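Local atomic coordinates of DNA damage response protein Rtt109, putative (Neosartorya fumigata, PDB entry 5ZB9), a protein that probably catalyses the transfer of an acetyl group from acetyl-CoA to lysine side chains of histones, histone H3 among them. Residues D95-H101 / N154-H158; F56-I61 / V71-E77; E68-I72 / A442-K447; F139-Q143 / L160-I166. All coordinates share one frame; numbering follows the deposited sequence.

Interaction 1 of 4, residues D95-H101 / N154-H158; sequences DSTGYLH and NPEKH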
loop_
_atom_site.group_PDB
_atom_site.type_symbol
_atom_site.label_atom_id
_atom_site.label_comp_id
_atom_site.label_asym_id
_atom_site.label_seq_id
_atom_site.Cartn_x
_atom_site.Cartn_y
_atom_site.Cartn_z
ATOM N N ASP A 95 1.083 -9.443 7.254
ATOM C CA ASP A 95 1.796 -10.480 7.981
ATOM C C ASP A 95 1.155 -11.829 7.737
ATOM O O ASP A 95 -0.008 -11.909 7.348
ATOM C CB ASP A 95 1.820 -10.173 9.480
ATOM C CG ASP A 95 3.108 -10.644 10.155
ATOM O OD1 ASP A 95 3.933 -11.310 9.484
ATOM O OD2 ASP A 95 3.290 -10.346 11.358
ATOM N N SER A 96 1.923 -12.888 7.951
ATOM C CA SER A 96 1.391 -14.243 7.905
ATOM C C SER A 96 1.492 -14.827 9.298
ATOM O O SER A 96 2.116 -14.236 10.172
ATOM C CB SER A 96 2.153 -15.106 6.911
ATOM O OG SER A 96 3.493 -15.254 7.337
ATOM N N THR A 97 0.878 -15.982 9.509
ATOM C CA THR A 97 0.909 -16.601 10.827
ATOM C C THR A 97 1.842 -17.799 10.818
ATOM O O THR A 97 2.408 -18.166 11.841
ATOM C CB THR A 97 -0.487 -17.034 11.278
ATOM O OG1 THR A 97 -1.071 -17.876 10.277
ATOM C CG2 THR A 97 -1.367 -15.825 11.488
ATOM N N GLY A 98 2.001 -18.402 9.648
ATOM C CA GLY A 98 2.874 -19.545 9.503
ATOM C C GLY A 98 2.116 -20.855 9.494
ATOM O O GLY A 98 2.727 -21.922 9.510
ATOM N N TYR A 99 0.786 -20.780 9.457
ATOM C CA TYR A 99 -0.045 -21.985 9.526
ATOM C C TYR A 99 -0.621 -22.401 8.180
ATOM O O TYR A 99 -1.446 -23.309 8.106
ATOM C CB TYR A 99 -1.163 -21.789 10.554
ATOM C CG TYR A 99 -0.589 -21.626 11.933
ATOM C CD1 TYR A 99 -0.036 -22.713 12.605
ATOM C CD2 TYR A 99 -0.543 -20.382 12.545
ATOM C CE1 TYR A 99 0.519 -22.568 13.861
ATOM C CE2 TYR A 99 0.013 -20.228 13.801
ATOM C CZ TYR A 99 0.543 -21.327 14.453
ATOM O OH TYR A 99 1.096 -21.178 15.702
ATOM N N LEU A 100 -0.163 -21.751 7.117
ATOM C CA LEU A 100 -0.611 -22.079 5.771
ATOM C C LEU A 100 -0.317 -23.536 5.414
ATOM O O LEU A 100 -1.023 -24.134 4.597
ATOM C CB LEU A 100 0.044 -21.144 4.755
ATOM C CG LEU A 100 -0.236 -21.402 3.274
ATOM C CD1 LEU A 100 -1.733 -21.398 2.997
ATOM C CD2 LEU A 100 0.487 -20.378 2.410
ATOM N N HIS A 101 0.713 -24.108 6.035
ATOM C CA HIS A 101 1.104 -25.490 5.748
ATOM C C HIS A 101 0.025 -26.508 6.146
ATOM O O HIS A 101 0.002 -27.626 5.633
ATOM C CB HIS A 101 2.427 -25.830 6.443
ATOM C CG HIS A 101 2.338 -25.867 7.936
ATOM N ND1 HIS A 101 2.474 -24.742 8.718
ATOM C CD2 HIS A 101 2.143 -26.897 8.792
ATOM C CE1 HIS A 101 2.350 -25.074 9.991
ATOM N NE2 HIS A 101 2.154 -26.378 10.063
ATOM N N ASN A 154 6.328 -19.584 16.003
ATOM C CA ASN A 154 5.909 -20.729 15.200
ATOM C C ASN A 154 7.009 -21.111 14.218
ATOM O O ASN A 154 7.285 -20.375 13.273
ATOM C CB ASN A 154 4.595 -20.420 14.464
ATOM C CG ASN A 154 4.243 -21.460 13.400
ATOM O OD1 ASN A 154 4.716 -22.598 13.435
ATOM N ND2 ASN A 154 3.399 -21.065 12.446
ATOM N N PRO A 155 7.634 -22.281 14.436
ATOM C CA PRO A 155 8.768 -22.754 13.631
ATOM C C PRO A 155 8.440 -22.888 12.147
ATOM O O PRO A 155 9.345 -23.048 11.331
ATOM C CB PRO A 155 9.076 -24.127 14.239
ATOM C CG PRO A 155 8.493 -24.077 15.619
ATOM C CD PRO A 155 7.265 -23.246 15.488
ATOM N N GLU A 156 7.160 -22.813 11.804
ATOM C CA GLU A 156 6.727 -22.990 10.422
ATOM C C GLU A 156 6.560 -21.671 9.679
ATOM O O GLU A 156 6.366 -21.656 8.466
ATOM C CB GLU A 156 5.419 -23.775 10.388
ATOM C CG GLU A 156 5.565 -25.200 10.882
ATOM C CD GLU A 156 6.530 -25.992 10.032
ATOM O OE1 GLU A 156 6.378 -25.969 8.789
ATOM O OE2 GLU A 156 7.448 -26.621 10.605
ATOM N N LYS A 157 6.630 -20.566 10.413
ATOM C CA LYS A 157 6.534 -19.246 9.806
ATOM C C LYS A 157 7.867 -18.866 9.182
ATOM O O LYS A 157 8.864 -18.704 9.882
ATOM C CB LYS A 157 6.116 -18.197 10.840
ATOM C CG LYS A 157 5.997 -16.795 10.270
ATOM C CD LYS A 157 5.504 -15.815 11.315
ATOM C CE LYS A 157 5.234 -14.446 10.707
ATOM N NZ LYS A 157 4.693 -13.494 11.723
ATOM N N HIS A 158 7.886 -18.730 7.861
ATOM C CA HIS A 158 9.106 -18.355 7.159
ATOM C C HIS A 158 9.056 -16.901 6.712
ATOM O O HIS A 158 8.201 -16.517 5.914
ATOM C CB HIS A 158 9.345 -19.279 5.963
ATOM C CG HIS A 158 9.738 -20.672 6.349
ATOM N ND1 HIS A 158 10.208 -20.991 7.607
ATOM C CD2 HIS A 158 9.726 -21.831 5.649
ATOM C CE1 HIS A 158 10.471 -22.283 7.662
ATOM N NE2 HIS A 158 10.187 -22.817 6.486
#
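The amide of Asn154 lies flat over the ring of Tyr99: the two planes are only 13° apart, and ND2 sits above the ring centre, 3.5 Å from Tyr99 CZ. With CG anti to the backbone N (chi1 169°), the Asn154 side chain reaches across to segment 95-101, where ND2 gives a bond to Thr97 O (3.1 Å, 163° at the hydrogen) and a weaker one to Gly98 O. The other end of the amide serves its own segment: OD1 accepts from Glu156 N in an Asx turn, within the type I turn Asn154-Lys157. The amide is thereby fixed at both ends. Gly98, at positive phi, lets the backbones close to 3.7 Å between its CA and Lys157 CA.

Lys157 runs fully extended along residues 98 to 95 and crosses Asp95 at about a right angle. Its NZ forms a salt bridge with Asp95 OD1 (3.2 Å), meeting the oxygen from above the carboxylate plane, on the same face as Ser96 N; NZ also bonds to Ser96 O, weakly, and to Ser151 OG. At the other end, Glu156 CG rests over a face of the His101 ring, 3.3 Å from CE1.

The contact fastens the loop ahead of helix 162-177 to the end of strand 86-96, where Ser96, a CoA-binding residue though no CoA is bound here, touches Leu112 of helix 111-127, while Tyr99 packs on Val71 of strand 71-82.

Interaction 2 of 4, residues F56-I61 / V71-E77; sequences FLAVSI and VIIFGIE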
loop_
_atom_site.group_PDB
_atom_site.type_symbol
_atom_site.label_atom_id
_atom_site.label_comp_id
_atom_site.label_asym_id
_atom_site.label_seq_id
_atom_site.Cartn_x
_atom_site.Cartn_y
_atom_site.Cartn_z
ATOM N N PHE A 56 -9.204 -3.940 5.860
ATOM C CA PHE A 56 -8.434 -5.053 6.383
ATOM C C PHE A 56 -8.986 -6.381 5.888
ATOM O O PHE A 56 -10.180 -6.643 5.977
ATOM C CB PHE A 56 -8.418 -5.032 7.906
ATOM C CG PHE A 56 -7.663 -6.176 8.503
ATOM C CD1 PHE A 56 -6.281 -6.200 8.465
ATOM C CD2 PHE A 56 -8.333 -7.233 9.090
ATOM C CE1 PHE A 56 -5.583 -7.258 9.003
ATOM C CE2 PHE A 56 -7.642 -8.288 9.630
ATOM C CZ PHE A 56 -6.265 -8.304 9.586
ATOM N N LEU A 57 -8.105 -7.215 5.357
ATOM C CA LEU A 57 -8.492 -8.525 4.881
ATOM C C LEU A 57 -7.788 -9.592 5.691
ATOM O O LEU A 57 -6.556 -9.643 5.716
ATOM C CB LEU A 57 -8.157 -8.691 3.393
ATOM C CG LEU A 57 -8.283 -10.113 2.828
ATOM C CD1 LEU A 57 -9.737 -10.580 2.825
ATOM C CD2 LEU A 57 -7.688 -10.208 1.426
ATOM N N ALA A 58 -8.568 -10.435 6.360
ATOM C CA ALA A 58 -8.028 -11.620 7.014
ATOM C C ALA A 58 -8.383 -12.850 6.201
ATOM O O ALA A 58 -9.528 -13.021 5.758
ATOM C CB ALA A 58 -8.549 -11.746 8.433
ATOM N N VAL A 59 -7.393 -13.704 5.989
ATOM C CA VAL A 59 -7.605 -14.907 5.211
ATOM C C VAL A 59 -7.301 -16.109 6.082
ATOM O O VAL A 59 -6.262 -16.168 6.732
ATOM C CB VAL A 59 -6.731 -14.935 3.943
ATOM C CG1 VAL A 59 -7.034 -16.180 3.118
ATOM C CG2 VAL A 59 -6.953 -13.668 3.120
ATOM N N SER A 60 -8.225 -17.059 6.106
ATOM C CA SER A 60 -8.049 -18.239 6.932
ATOM C C SER A 60 -8.309 -19.500 6.131
ATOM O O SER A 60 -8.877 -19.457 5.038
ATOM C CB SER A 60 -8.966 -18.186 8.159
ATOM O OG SER A 60 -10.310 -17.951 7.773
ATOM N N ILE A 61 -7.855 -20.616 6.682
ATOM C CA ILE A 61 -8.124 -21.921 6.121
ATOM C C ILE A 61 -8.743 -22.814 7.184
ATOM O O ILE A 61 -8.591 -22.564 8.378
ATOM C CB ILE A 61 -6.850 -22.572 5.587
ATOM C CG1 ILE A 61 -5.815 -22.671 6.706
ATOM C CG2 ILE A 61 -6.312 -21.777 4.419
ATOM C CD1 ILE A 61 -4.605 -23.471 6.338
ATOM N N VAL A 71 -8.109 -21.408 10.862
ATOM C CA VAL A 71 -6.937 -20.680 11.338
ATOM C C VAL A 71 -6.525 -19.605 10.332
ATOM O O VAL A 71 -6.378 -19.861 9.133
ATOM C CB VAL A 71 -5.745 -21.622 11.648
ATOM C CG1 VAL A 71 -5.260 -22.360 10.409
ATOM C CG2 VAL A 71 -4.619 -20.841 12.299
ATOM N N ILE A 72 -6.370 -18.387 10.831
ATOM C CA ILE A 72 -5.912 -17.276 10.012
ATOM C C ILE A 72 -4.502 -17.536 9.489
ATOM O O ILE A 72 -3.610 -17.899 10.249
ATOM C CB ILE A 72 -5.935 -15.959 10.808
ATOM C CG1 ILE A 72 -7.374 -15.496 11.021
ATOM C CG2 ILE A 72 -5.136 -14.884 10.095
ATOM C CD1 ILE A 72 -7.480 -14.298 11.930
ATOM N N ILE A 73 -4.300 -17.349 8.190
ATOM C CA ILE A 73 -2.976 -17.538 7.611
ATOM C C ILE A 73 -2.336 -16.236 7.137
ATOM O O ILE A 73 -1.128 -16.179 6.916
ATOM C CB ILE A 73 -3.016 -18.509 6.424
ATOM C CG1 ILE A 73 -3.915 -17.951 5.320
ATOM C CG2 ILE A 73 -3.477 -19.878 6.880
ATOM C CD1 ILE A 73 -3.671 -18.573 3.972
ATOM N N PHE A 74 -3.135 -15.187 6.988
ATOM C CA PHE A 74 -2.629 -13.962 6.397
ATOM C C PHE A 74 -3.508 -12.779 6.743
ATOM O O PHE A 74 -4.724 -12.901 6.806
ATOM C CB PHE A 74 -2.527 -14.112 4.877
ATOM C CG PHE A 74 -1.823 -12.973 4.197
ATOM C CD1 PHE A 74 -0.464 -12.755 4.402
ATOM C CD2 PHE A 74 -2.509 -12.130 3.334
ATOM C CE1 PHE A 74 0.198 -11.704 3.769
ATOM C CE2 PHE A 74 -1.856 -11.084 2.694
ATOM C CZ PHE A 74 -0.499 -10.870 2.912
ATOM N N GLY A 75 -2.883 -11.633 6.973
ATOM C CA GLY A 75 -3.618 -10.413 7.231
ATOM C C GLY A 75 -2.991 -9.249 6.489
ATOM O O GLY A 75 -1.767 -9.079 6.503
ATOM N N ILE A 76 -3.815 -8.447 5.828
ATOM C CA ILE A 76 -3.285 -7.286 5.132
ATOM C C ILE A 76 -4.184 -6.077 5.340
ATOM O O ILE A 76 -5.399 -6.142 5.115
ATOM C CB ILE A 76 -3.087 -7.573 3.618
ATOM C CG1 ILE A 76 -2.623 -6.322 2.890
ATOM C CG2 ILE A 76 -4.353 -8.149 2.976
ATOM C CD1 ILE A 76 -2.174 -6.599 1.483
ATOM N N GLU A 77 -3.586 -4.986 5.818
ATOM C CA GLU A 77 -4.318 -3.738 5.976
ATOM C C GLU A 77 -3.925 -2.767 4.880
ATOM O O GLU A 77 -2.746 -2.598 4.579
ATOM C CB GLU A 77 -4.070 -3.102 7.343
ATOM C CG GLU A 77 -4.894 -1.829 7.560
ATOM C CD GLU A 77 -4.681 -1.193 8.930
ATOM O OE1 GLU A 77 -5.671 -1.050 9.682
ATOM O OE2 GLU A 77 -3.531 -0.820 9.248
#
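Ile61 and Ile73 meet at about a right angle, CG1 of Ile61 lying 3.6 Å from CG2 of Ile73, and Ile61 CG1 also touches CG1 of Val71. On the face of Ile61 and Val71, Val59 packs beside Phe74, and CB of Leu57 meets CG2 of Ile76 at 3.9 Å. The other face carries Phe56, Ala58, Ser60, Ile72 and Glu77. Here the Phe56 side chain, with CG opposite the backbone N (chi1 179°), leans across to the partner strand: Glu77 CB lies at the ring edge, near its plane, 4.0 Å from CD1, and the ring passes beside Gly75, which has no side chain to obstruct it.

Antiparallel backbone bonds set this register. Leu57 and Ile76 exchange a pair, Leu57 N to Ile76 O being nearly straight at 172°, and Ile61 and Val71 form another. Between them lies a classic beta bulge: Val59 O accepts from both Ile73 N (2.7 Å) and Phe74 N (3.3 Å), each in its carbonyl plane, while Val59 N donates to Phe74 O. The extra residue shifts the pairing by one, bringing Ser60 opposite Ile72.

In this hairpin of the central sheet, strand 50-61 is flanked by strand 22-35 and strand 71-82 by strand 86-96. Helix 111-127 covers the face of Leu57, Val59 and Ile76; helices 421-432 and 439-457 cover the face with Phe56 and Ile72.

Interaction 3 of 4, residues E68-I72 / A442-K447; sequences ESEVI and AIASTK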
loop_
_atom_site.group_PDB
_atom_site.type_symbol
_atom_site.label_atom_id
_atom_site.label_comp_id
_atom_site.label_asym_id
_atom_site.label_seq_id
_atom_site.Cartn_x
_atom_site.Cartn_y
_atom_site.Cartn_z
ATOM N N GLU A 68 -15.892 -26.232 12.260
ATOM C CA GLU A 68 -15.867 -24.801 12.539
ATOM C C GLU A 68 -14.431 -24.285 12.598
ATOM O O GLU A 68 -14.190 -23.077 12.515
ATOM C CB GLU A 68 -16.591 -24.505 13.855
ATOM C CG GLU A 68 -17.026 -23.060 14.033
ATOM C CD GLU A 68 -17.818 -22.844 15.315
ATOM O OE1 GLU A 68 -17.897 -23.786 16.137
ATOM O OE2 GLU A 68 -18.362 -21.731 15.497
ATOM N N SER A 69 -13.489 -25.218 12.729
ATOM C CA SER A 69 -12.072 -24.907 12.882
ATOM C C SER A 69 -11.505 -24.092 11.718
ATOM O O SER A 69 -11.365 -24.590 10.601
ATOM C CB SER A 69 -11.272 -26.202 13.046
ATOM O OG SER A 69 -11.445 -27.053 11.921
ATOM N N GLU A 70 -11.199 -22.831 11.994
ATOM C CA GLU A 70 -10.466 -21.994 11.058
ATOM C C GLU A 70 -9.143 -21.578 11.680
ATOM O O GLU A 70 -9.056 -21.407 12.897
ATOM C CB GLU A 70 -11.268 -20.745 10.684
ATOM C CG GLU A 70 -12.459 -20.981 9.782
ATOM C CD GLU A 70 -13.179 -19.686 9.443
ATOM O OE1 GLU A 70 -12.503 -18.637 9.333
ATOM O OE2 GLU A 70 -14.426 -19.712 9.302
ATOM N N VAL A 71 -8.109 -21.408 10.862
ATOM C CA VAL A 71 -6.937 -20.680 11.338
ATOM C C VAL A 71 -6.525 -19.605 10.332
ATOM O O VAL A 71 -6.378 -19.861 9.133
ATOM C CB VAL A 71 -5.745 -21.622 11.648
ATOM C CG1 VAL A 71 -5.260 -22.360 10.409
ATOM C CG2 VAL A 71 -4.619 -20.841 12.299
ATOM N N ILE A 72 -6.370 -18.387 10.831
ATOM C CA ILE A 72 -5.912 -17.276 10.012
ATOM C C ILE A 72 -4.502 -17.536 9.489
ATOM O O ILE A 72 -3.610 -17.899 10.249
ATOM C CB ILE A 72 -5.935 -15.959 10.808
ATOM C CG1 ILE A 72 -7.374 -15.496 11.021
ATOM C CG2 ILE A 72 -5.136 -14.884 10.095
ATOM C CD1 ILE A 72 -7.480 -14.298 11.930
ATOM N N ALA A 442 -3.689 -20.549 17.929
ATOM C CA ALA A 442 -4.031 -19.745 16.759
ATOM C C ALA A 442 -5.447 -20.055 16.272
ATOM O O ALA A 442 -6.205 -19.151 15.905
ATOM C CB ALA A 442 -3.017 -19.976 15.638
ATOM N N ILE A 443 -5.800 -21.335 16.269
ATOM C CA ILE A 443 -7.153 -21.746 15.919
ATOM C C ILE A 443 -8.170 -21.120 16.870
ATOM O O ILE A 443 -9.251 -20.707 16.452
ATOM C CB ILE A 443 -7.293 -23.273 15.934
ATOM C CG1 ILE A 443 -6.565 -23.872 14.730
ATOM C CG2 ILE A 443 -8.751 -23.678 15.906
ATOM C CD1 ILE A 443 -6.581 -25.384 14.689
ATOM N N ALA A 444 -7.806 -21.027 18.143
ATOM C CA ALA A 444 -8.680 -20.422 19.138
ATOM C C ALA A 444 -8.767 -18.913 18.937
ATOM O O ALA A 444 -9.836 -18.312 19.076
ATOM C CB ALA A 444 -8.187 -20.742 20.540
ATOM N N SER A 445 -7.633 -18.302 18.614
ATOM C CA SER A 445 -7.588 -16.865 18.386
ATOM C C SER A 445 -8.443 -16.488 17.177
ATOM O O SER A 445 -9.132 -15.468 17.188
ATOM C CB SER A 445 -6.147 -16.403 18.187
ATOM O OG SER A 445 -5.390 -16.568 19.370
ATOM N N THR A 446 -8.402 -17.338 16.150
ATOM C CA THR A 446 -9.171 -17.134 14.929
ATOM C C THR A 446 -10.681 -17.141 15.190
ATOM O O THR A 446 -11.385 -16.192 14.822
ATOM C CB THR A 446 -8.834 -18.207 13.877
ATOM O OG1 THR A 446 -7.471 -18.060 13.470
ATOM C CG2 THR A 446 -9.723 -18.064 12.661
ATOM N N LYS A 447 -11.171 -18.205 15.822
ATOM C CA LYS A 447 -12.577 -18.287 16.206
ATOM C C LYS A 447 -13.003 -17.086 17.042
ATOM O O LYS A 447 -14.092 -16.541 16.864
ATOM C CB LYS A 447 -12.845 -19.577 16.978
ATOM C CG LYS A 447 -14.249 -19.670 17.554
ATOM C CD LYS A 447 -14.516 -21.062 18.091
ATOM C CE LYS A 447 -15.926 -21.192 18.631
ATOM N NZ LYS A 447 -16.229 -22.601 19.014
HETATM O O HOH W 1 -11.487 -21.740 14.421
#
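Thr446 fits closely against the backbone of residues 70-72, its OG1 accepting a hydrogen bond from Ile72 N (2.9 Å, 163° at the hydrogen). The same hydroxyl donates back to Ala442 O, one turn earlier in the helix, at 3.0 Å from OG1; Thr446 N reaches that carbonyl from the opposite face of its plane. Because OG1 stands beside the backbone N (chi1 -65°), it can serve both partners, while CG2 turns to Glu70 CB, 3.7 Å away. Val71 adds apolar contacts on the near side of the helix, CG2 meeting Ala442 CB at 3.8 Å and CB meeting Ile443 CG1. Ile443 CA approaches Glu70 O in a CA-H...O contact.

Toward residue 68 the fit is slacker. A water bridges the backbones, accepting from Glu70 N (2.7 Å) and donating to Ile443 O. Beyond it, the extended chains of Glu68 and Lys447, both exposed, cross at about a right angle with Glu68 OE1 3.5 Å from Lys447 NZ; this salt bridge is long, and Glu68 is poorly ordered. The Glu70 carboxylate, by contrast, is held by Arg26, Arg465 and Ser60.

Helix 439-457 thus meets the start of strand 71-82 through a buried threonine hydroxyl that both accepts and donates. That bond occupies Ile72 N, whereas the charged pair at the rim probably contributes little fixed geometry.

Interaction 4 of 4, residues F139-Q143 / L160-I166; sequences FARAQ and LDDRGLI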
loop_
_atom_site.group_PDB
_atom_site.type_symbol
_atom_site.label_atom_id
_atom_site.label_comp_id
_atom_site.label_asym_id
_atom_site.label_seq_id
_atom_site.Cartn_x
_atom_site.Cartn_y
_atom_site.Cartn_z
ATOM N N PHE A 139 6.022 0.712 1.681
ATOM C CA PHE A 139 7.449 0.581 1.934
ATOM C C PHE A 139 7.722 -0.870 2.302
ATOM O O PHE A 139 6.900 -1.517 2.936
ATOM C CB PHE A 139 7.934 1.557 3.020
ATOM C CG PHE A 139 7.396 1.280 4.395
ATOM C CD1 PHE A 139 6.253 1.925 4.851
ATOM C CD2 PHE A 139 8.052 0.401 5.255
ATOM C CE1 PHE A 139 5.761 1.684 6.137
ATOM C CE2 PHE A 139 7.560 0.154 6.540
ATOM C CZ PHE A 139 6.420 0.796 6.976
ATOM N N ALA A 140 8.864 -1.388 1.874
ATOM C CA ALA A 140 9.170 -2.796 2.082
ATOM C C ALA A 140 10.370 -2.956 2.994
ATOM O O ALA A 140 11.450 -2.454 2.692
ATOM C CB ALA A 140 9.423 -3.490 0.757
ATOM N N ARG A 141 10.168 -3.650 4.111
ATOM C CA ARG A 141 11.250 -3.980 5.033
ATOM C C ARG A 141 10.783 -5.039 6.021
ATOM O O ARG A 141 9.612 -5.071 6.396
ATOM C CB ARG A 141 11.735 -2.737 5.779
ATOM C CG ARG A 141 10.742 -2.167 6.781
ATOM C CD ARG A 141 11.257 -0.857 7.369
ATOM N NE ARG A 141 12.522 -1.065 8.059
ATOM C CZ ARG A 141 12.647 -1.159 9.378
ATOM N NH1 ARG A 141 11.580 -1.041 10.153
ATOM N NH2 ARG A 141 13.844 -1.360 9.918
ATOM N N ALA A 142 11.693 -5.921 6.419
ATOM C CA ALA A 142 11.399 -6.893 7.471
ATOM C C ALA A 142 11.271 -6.177 8.808
ATOM O O ALA A 142 12.106 -5.339 9.144
ATOM C CB ALA A 142 12.478 -7.954 7.535
ATOM N N GLN A 143 10.230 -6.490 9.570
ATOM C CA GLN A 143 10.000 -5.761 10.814
ATOM C C GLN A 143 9.032 -6.459 11.728
ATOM O O GLN A 143 8.532 -7.535 11.413
ATOM C CB GLN A 143 9.473 -4.360 10.526
ATOM C CG GLN A 143 8.066 -4.348 10.004
ATOM C CD GLN A 143 7.667 -2.981 9.483
ATOM O OE1 GLN A 143 6.991 -2.869 8.453
ATOM N NE2 GLN A 143 8.086 -1.930 10.193
ATOM N N LEU A 160 10.989 -13.347 5.162
ATOM C CA LEU A 160 12.012 -12.874 4.244
ATOM C C LEU A 160 12.834 -11.745 4.870
ATOM O O LEU A 160 12.353 -11.054 5.767
ATOM C CB LEU A 160 11.358 -12.393 2.950
ATOM C CG LEU A 160 10.507 -13.415 2.205
ATOM C CD1 LEU A 160 9.749 -12.744 1.080
ATOM C CD2 LEU A 160 11.396 -14.522 1.675
ATOM N N ASP A 161 14.066 -11.552 4.403
ATOM C CA ASP A 161 14.829 -10.377 4.811
ATOM C C ASP A 161 14.437 -9.166 3.937
ATOM O O ASP A 161 13.556 -9.275 3.077
ATOM C CB ASP A 161 16.343 -10.656 4.767
ATOM C CG ASP A 161 16.886 -10.895 3.358
ATOM O OD1 ASP A 161 16.109 -10.954 2.378
ATOM O OD2 ASP A 161 18.125 -11.033 3.238
ATOM N N ASP A 162 15.063 -8.020 4.173
ATOM C CA ASP A 162 14.714 -6.801 3.443
ATOM C C ASP A 162 14.768 -6.969 1.921
ATOM O O ASP A 162 13.823 -6.598 1.226
ATOM C CB ASP A 162 15.627 -5.638 3.852
ATOM C CG ASP A 162 15.559 -5.341 5.326
ATOM O OD1 ASP A 162 16.605 -4.984 5.904
ATOM O OD2 ASP A 162 14.460 -5.466 5.906
ATOM N N ARG A 163 15.860 -7.522 1.404
ATOM C CA ARG A 163 16.003 -7.661 -0.041
ATOM C C ARG A 163 14.932 -8.583 -0.606
ATOM O O ARG A 163 14.388 -8.323 -1.671
ATOM C CB ARG A 163 17.399 -8.172 -0.409
ATOM C CG ARG A 163 18.490 -7.138 -0.219
ATOM C CD ARG A 163 19.876 -7.692 -0.518
ATOM N NE ARG A 163 20.915 -6.760 -0.088
ATOM C CZ ARG A 163 21.510 -5.878 -0.890
ATOM N NH1 ARG A 163 21.174 -5.821 -2.178
ATOM N NH2 ARG A 163 22.449 -5.059 -0.409
ATOM N N GLY A 164 14.626 -9.657 0.111
ATOM C CA GLY A 164 13.594 -10.577 -0.324
ATOM C C GLY A 164 12.219 -9.944 -0.328
ATOM O O GLY A 164 11.410 -10.205 -1.227
ATOM N N LEU A 165 11.945 -9.110 0.674
ATOM C CA LEU A 165 10.652 -8.437 0.768
ATOM C C LEU A 165 10.457 -7.408 -0.345
ATOM O O LEU A 165 9.365 -7.291 -0.908
ATOM C CB LEU A 165 10.495 -7.764 2.124
ATOM C CG LEU A 165 9.732 -8.623 3.122
ATOM C CD1 LEU A 165 9.773 -8.005 4.510
ATOM C CD2 LEU A 165 8.301 -8.825 2.651
ATOM N N ILE A 166 11.512 -6.665 -0.659
ATOM C CA ILE A 166 11.448 -5.713 -1.757
ATOM C C ILE A 166 11.159 -6.428 -3.089
ATOM O O ILE A 166 10.292 -5.992 -3.847
ATOM C CB ILE A 166 12.745 -4.883 -1.853
ATOM C CG1 ILE A 166 12.933 -4.056 -0.578
ATOM C CG2 ILE A 166 12.715 -3.961 -3.069
ATOM C CD1 ILE A 166 14.344 -3.499 -0.403
#
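Ala142 N donates to Asp162 OD2, the one hydrogen bond between the two segments, with the nitrogen 2.9 Å from OD2 and an angle of 154° at the hydrogen. The donor approaches nearly in line with the C-O bond of the carboxylate. Asp162 CG stands beside its own backbone N (chi1 -59°), which carries the acid from the first turn of helix 162-177 across to the chain leaving strand 133-140. Its second oxygen, OD1, is taken up by a salt bridge to Arg314 and a bond from Leu315 N. Arg314 also bonds to Ala142 O, so it ties together both partners of the contact.

The apolar contacts are made by small or branched side chains. Leu165 CD1 reaches Ala142 CB at 4.1 Å. Next to it on the helix, Ile166 directs CG1 against Ala140 CB (3.8 Å), and Ala140 also touches Trp169.

Side chains also pack against backbone groups. Leu165 CD1 presses on the peptide between Arg141 and Ala142, 3.4 Å from Ala142 N, and Ala142 CB lies against a carbonyl, 3.6 Å from Leu160 O, just ahead of the helix.

Capping orders the helix start itself. Asp161 is the N-cap residue, its OD1 accepting from Gly164 N at 3.0 Å, again nearly along the bond to the oxygen.

Two successive aspartates thus divide the work, Asp161 closing the helix end and Asp162 gripping the neighbouring chain. Near a helix N-terminus, and with Arg314 paired to it, the Asp162 carboxylate would probably be stabilised in its charged form.

How the interactions relate
Interactions 1, 2 and 3 form a continuous cluster around strand 71-82. Interactions 2 and 3 share Val71 and Ile72, their centres 11 Å apart, and Ser60 OG meets Glu70 OE1 between them. Interaction 1 joins both through Ile72, whose O lies 2.5 Å from Thr97 OG1, and Tyr99 CE2 rests 3.6 Å from Ala442 CB. Interaction 4 stands apart, its centre about 27 Å from that of interaction 3, but the loop 154-158 leads directly into its helix start. The CoA site, empty in this model, is bordered by three of the contacts: interaction 1 holds Ser96 and His158, Phe74 of interaction 2 lies near Ala94 and Leu112, and Leu160 of interaction 4 is close to Trp168 and Arg171.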